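PDB 2I6D: RNA methyltransferase, TrmH family from Porphyromonas gingivalis, which probably binds RNA and transfers methyl groups to it as a knotted methyltransferase of the TrmH (SpoU) family. Local coordinates for residues L104-D109 with I248-W253; D167-F172 with I177-A182. One frame throughout, in Å; residues are numbered along the deposited sequence.

Contact 1 of 2, residues L104-D109 with I248-W253; sequences LTLLLD and ILCSEW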
# COMPACT_ATOMS: atom_id res chain seq x y z
N LEU A 104 -4.37 13.31 7.33
CA LEU A 104 -5.07 12.10 7.63
C LEU A 104 -4.21 10.91 7.21
O LEU A 104 -3.75 10.82 6.04
CB LEU A 104 -6.41 12.08 6.88
CG LEU A 104 -7.17 10.76 6.94
CD1 LEU A 104 -7.49 10.42 8.45
CD2 LEU A 104 -8.45 10.90 6.08
N THR A 105 -4.01 10.00 8.16
CA THR A 105 -3.10 8.88 8.02
C THR A 105 -3.88 7.62 8.35
O THR A 105 -4.52 7.54 9.41
CB THR A 105 -1.94 9.06 9.01
OG1 THR A 105 -1.24 10.27 8.68
CG2 THR A 105 -0.95 7.86 8.98
N LEU A 106 -3.85 6.64 7.45
CA LEU A 106 -4.55 5.39 7.65
C LEU A 106 -3.68 4.39 8.35
O LEU A 106 -2.45 4.32 8.10
CB LEU A 106 -5.02 4.79 6.31
CG LEU A 106 -5.82 5.73 5.44
CD1 LEU A 106 -6.24 4.92 4.20
CD2 LEU A 106 -7.03 6.29 6.23
N LEU A 107 -4.29 3.64 9.28
CA LEU A 107 -3.63 2.49 9.84
C LEU A 107 -4.50 1.27 9.56
O LEU A 107 -5.68 1.24 9.92
CB LEU A 107 -3.39 2.65 11.34
CG LEU A 107 -2.55 1.56 12.06
CD1 LEU A 107 -3.32 0.28 12.28
CD2 LEU A 107 -1.28 1.24 11.36
N LEU A 108 -3.92 0.27 8.92
CA LEU A 108 -4.62 -0.97 8.61
C LEU A 108 -4.21 -1.99 9.65
O LEU A 108 -3.07 -2.46 9.66
CB LEU A 108 -4.24 -1.47 7.22
CG LEU A 108 -4.42 -0.46 6.08
CD1 LEU A 108 -4.34 -1.23 4.77
CD2 LEU A 108 -5.77 0.30 6.20
N ASP A 109 -5.14 -2.33 10.55
CA ASP A 109 -4.86 -3.29 11.65
C ASP A 109 -5.32 -4.69 11.24
O ASP A 109 -6.52 -4.99 11.35
CB ASP A 109 -5.65 -2.88 12.92
CG ASP A 109 -5.45 -3.84 14.09
OD1 ASP A 109 -4.40 -4.51 14.16
OD2 ASP A 109 -6.34 -3.91 14.99
N ILE A 248 -15.67 5.37 2.10
CA ILE A 248 -16.71 6.21 2.68
C ILE A 248 -16.08 7.22 3.64
O ILE A 248 -16.36 8.45 3.55
CB ILE A 248 -17.80 5.36 3.37
CG1 ILE A 248 -18.63 4.64 2.29
CG2 ILE A 248 -18.75 6.27 4.18
CD1 ILE A 248 -19.36 3.40 2.83
N LEU A 249 -15.21 6.73 4.51
CA LEU A 249 -14.56 7.60 5.53
C LEU A 249 -13.68 8.68 4.87
O LEU A 249 -13.82 9.87 5.20
CB LEU A 249 -13.76 6.79 6.55
CG LEU A 249 -14.65 6.04 7.56
CD1 LEU A 249 -14.01 4.70 8.04
CD2 LEU A 249 -14.99 6.94 8.73
N CYS A 250 -12.78 8.27 3.97
CA CYS A 250 -11.96 9.24 3.23
C CYS A 250 -12.75 10.27 2.45
O CYS A 250 -12.38 11.48 2.47
CB CYS A 250 -11.00 8.53 2.28
SG CYS A 250 -9.75 7.62 3.16
N SER A 251 -13.80 9.83 1.75
CA SER A 251 -14.66 10.75 0.99
C SER A 251 -15.20 11.83 1.91
O SER A 251 -15.08 13.02 1.64
CB SER A 251 -15.82 10.03 0.27
OG SER A 251 -16.84 10.94 -0.13
N GLU A 252 -15.78 11.40 3.03
CA GLU A 252 -16.40 12.32 3.96
C GLU A 252 -15.36 13.29 4.58
O GLU A 252 -15.63 14.49 4.73
CB GLU A 252 -17.10 11.49 5.04
CG GLU A 252 -17.89 12.20 6.06
CD GLU A 252 -18.99 13.15 5.54
OE1 GLU A 252 -19.42 13.14 4.35
OE2 GLU A 252 -19.42 13.93 6.38
N TRP A 253 -14.17 12.77 4.90
CA TRP A 253 -13.08 13.61 5.43
C TRP A 253 -12.76 14.70 4.41
O TRP A 253 -12.61 15.86 4.78
CB TRP A 253 -11.83 12.76 5.68
CG TRP A 253 -11.22 12.93 7.04
CD1 TRP A 253 -10.34 13.91 7.45
CD2 TRP A 253 -11.37 12.04 8.14
NE1 TRP A 253 -9.94 13.67 8.76
CE2 TRP A 253 -10.57 12.54 9.20
CE3 TRP A 253 -12.13 10.88 8.35
CZ2 TRP A 253 -10.49 11.91 10.44
CZ3 TRP A 253 -12.04 10.24 9.58
CH2 TRP A 253 -11.23 10.76 10.61

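Contact 2 of 2, residues D167-F172 with I177-A182; sequences DTLAYF and IPVYGA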
# COMPACT_ATOMS: atom_id res chain seq x y z
N ASP A 167 2.24 0.59 20.52
CA ASP A 167 3.26 1.54 20.99
C ASP A 167 3.23 2.83 20.16
O ASP A 167 3.33 3.93 20.71
CB ASP A 167 4.66 0.95 20.82
CG ASP A 167 5.21 0.34 22.06
OD1 ASP A 167 6.45 0.46 22.22
OD2 ASP A 167 4.43 -0.24 22.87
N THR A 168 3.13 2.68 18.84
CA THR A 168 3.05 3.79 17.93
C THR A 168 1.78 4.61 18.15
O THR A 168 1.84 5.85 18.23
CB THR A 168 3.07 3.29 16.47
OG1 THR A 168 4.36 2.74 16.22
CG2 THR A 168 2.82 4.44 15.48
N LEU A 169 0.63 3.94 18.23
CA LEU A 169 -0.60 4.66 18.52
C LEU A 169 -0.54 5.39 19.86
O LEU A 169 -0.93 6.55 19.96
CB LEU A 169 -1.80 3.71 18.52
CG LEU A 169 -2.34 3.30 17.16
CD1 LEU A 169 -3.59 2.42 17.39
CD2 LEU A 169 -2.66 4.51 16.26
N ALA A 170 -0.05 4.71 20.89
CA ALA A 170 0.05 5.30 22.22
C ALA A 170 0.92 6.55 22.15
O ALA A 170 0.58 7.59 22.70
CB ALA A 170 0.59 4.32 23.20
N TYR A 171 2.02 6.45 21.42
CA TYR A 171 2.98 7.54 21.32
C TYR A 171 2.36 8.78 20.64
O TYR A 171 2.43 9.90 21.17
CB TYR A 171 4.22 7.05 20.58
CG TYR A 171 5.23 8.12 20.26
CD1 TYR A 171 5.99 8.72 21.28
CD2 TYR A 171 5.46 8.50 18.94
CE1 TYR A 171 6.93 9.69 20.99
CE2 TYR A 171 6.42 9.47 18.64
CZ TYR A 171 7.13 10.06 19.66
OH TYR A 171 8.06 11.01 19.35
N PHE A 172 1.77 8.58 19.47
CA PHE A 172 1.14 9.70 18.74
C PHE A 172 -0.07 10.24 19.47
O PHE A 172 -0.27 11.47 19.53
CB PHE A 172 0.82 9.31 17.30
CG PHE A 172 2.03 9.30 16.44
CD1 PHE A 172 2.67 10.49 16.13
CD2 PHE A 172 2.57 8.12 15.99
CE1 PHE A 172 3.82 10.50 15.32
CE2 PHE A 172 3.72 8.11 15.18
CZ PHE A 172 4.34 9.30 14.85
N ILE A 177 -2.25 13.93 18.89
CA ILE A 177 -2.84 13.53 17.58
C ILE A 177 -4.06 12.62 17.81
O ILE A 177 -3.95 11.59 18.50
CB ILE A 177 -1.82 12.87 16.67
CG1 ILE A 177 -0.71 13.88 16.37
CG2 ILE A 177 -2.49 12.27 15.37
CD1 ILE A 177 0.45 13.29 15.74
N PRO A 178 -5.23 13.04 17.29
CA PRO A 178 -6.43 12.25 17.49
C PRO A 178 -6.34 10.91 16.75
O PRO A 178 -5.83 10.85 15.61
CB PRO A 178 -7.54 13.11 16.84
CG PRO A 178 -6.80 14.03 15.91
CD PRO A 178 -5.47 14.27 16.51
N VAL A 179 -6.84 9.88 17.39
CA VAL A 179 -6.83 8.55 16.84
C VAL A 179 -8.26 8.06 16.67
O VAL A 179 -8.95 7.73 17.64
CB VAL A 179 -6.01 7.55 17.71
CG1 VAL A 179 -5.95 6.19 17.03
CG2 VAL A 179 -4.59 8.10 17.97
N TYR A 180 -8.70 8.02 15.43
CA TYR A 180 -10.05 7.60 15.09
C TYR A 180 -10.02 6.13 14.71
O TYR A 180 -8.98 5.61 14.26
CB TYR A 180 -10.56 8.42 13.90
CG TYR A 180 -10.72 9.87 14.23
CD1 TYR A 180 -9.66 10.77 14.06
CD2 TYR A 180 -11.94 10.35 14.70
CE1 TYR A 180 -9.82 12.10 14.38
CE2 TYR A 180 -12.11 11.68 15.01
CZ TYR A 180 -11.04 12.56 14.84
OH TYR A 180 -11.18 13.89 15.17
N GLY A 181 -11.14 5.46 14.93
CA GLY A 181 -11.28 4.04 14.56
C GLY A 181 -12.66 3.76 14.02
O GLY A 181 -13.66 4.32 14.50
N ALA A 182 -12.73 2.87 13.03
CA ALA A 182 -13.99 2.48 12.42
C ALA A 182 -14.55 1.25 13.14
O ALA A 182 -13.89 0.20 13.20
CB ALA A 182 -13.78 2.17 10.94

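Contact 1 of 2, residues L104-D109 with I248-W253
L104 lies across one face of the W253 indole. Its CB leaves the strand toward the helix but stays short of the ring. CG comes next and serves as the fork that carries the two methyls. It sits anti to the backbone N (chi1 171°), and this swings both branches out over the tryptophan.

CD2 takes the pyrrole half. L104 CD2 is 3.7 Å from the centroid of the W253 five-membered ring and only 16° off the ring normal, which makes a CH-pi contact. The closest single atom is W253 CG, 3.6 Å from L104 CD2. CD1 goes the other way along the same face, toward the rim. There L104 CD1 is 3.8 Å from W253 CE2 and 3.9 Å from W253 CZ2. The two methyls together therefore span the five-membered ring and its junction with the benzo ring.

W253 holds an unusual first torsion, chi1 -130°, far from the staggered values. The carbonyl oxygen of L249, one helical turn earlier, lies in the ring plane at the indole edge.

The second touch is looser. L106 CD2 reaches to 4.3 Å from C250 SG, while F127 of helix 114-127 also packs on C250. All four touching residues are buried. The contact lays the last helix of the chain, 242-255, on an inner strand of the parallel sheet. This is the alpha/beta layering of the SPOUT methyltransferase fold, whose C-terminal region is tied in a trefoil knot.

Contact 2 of 2, residues D167-F172 with I177-A182
F172 and I177 extend next to each other in one direction. F172 lies in the last turn of helix 165-174, and I177 follows the helix end. Their closest side-chain atoms are F172 CD1 and I177 CD1, 3.6 Å apart. The isoleucine methyl approaches the phenyl ring obliquely. For I177, CG1 lies beside the backbone N (chi1 -62°), and CD1 is carried on in an extended arm to the ring.

The ring has neighbours from its own helix too. Y171 CD2 sits 4.0 Å above one face of the F172 ring, over its centre. The methyl CG2 of T168 lies at the ring edge, in its plane.

The backbone ties the same pair together. I177 N donates to F172 O over 3.2 Å, with an N-H...O angle of 148°. The bond is bent, and the donor stands 27° out of the carbonyl plane. I177 CB also rests near this oxygen. This i+5 to i bond past the helix end, with the apolar F172-I177 contact beside it, is consistent with a Schellman-type C-cap.

L169 and V179 meet in a different way. Their side chains come together at a slant, and each offers one methyl: L169 CD2 is 3.8 Å from V179 CG1. Both residues are buried. V179 has CG1 anti to its own N, and that branch does the touching.

I202 of strand 201-206 packs against both L169 and F172, and the ring of W133 from strand 131-134 meets F172. V179 touches V204 and has its backbone N bonded to T221 OG1. Helix 165-174 thus packs on the face of the sheet opposite helix 242-255, and the chain turns from it into strand 179-182, which runs between strands 201-206 and 222-225.

The centres of contact 1 and contact 2 are 13 Å apart, on the same side of the chain's centre. Both use the seven-stranded parallel sheet of the methyltransferase region. Strand 201-206 separates strand 104-109 of contact 1 from strand 179-182 of contact 2. In chain order, strand 104-109 comes first, then both segments of contact 2, then helix 242-255. The contacts also touch directly. W253 CH2 lies 3.8 Å from Y180 CG, where the two rings meet edge-to-face, and L249 CD1 packs on A182 CB. Helix 242-255 covers one face of the parallel sheet and helix 165-174 the other, as in the alpha/beta/alpha layering of SPOUT methyltransferases.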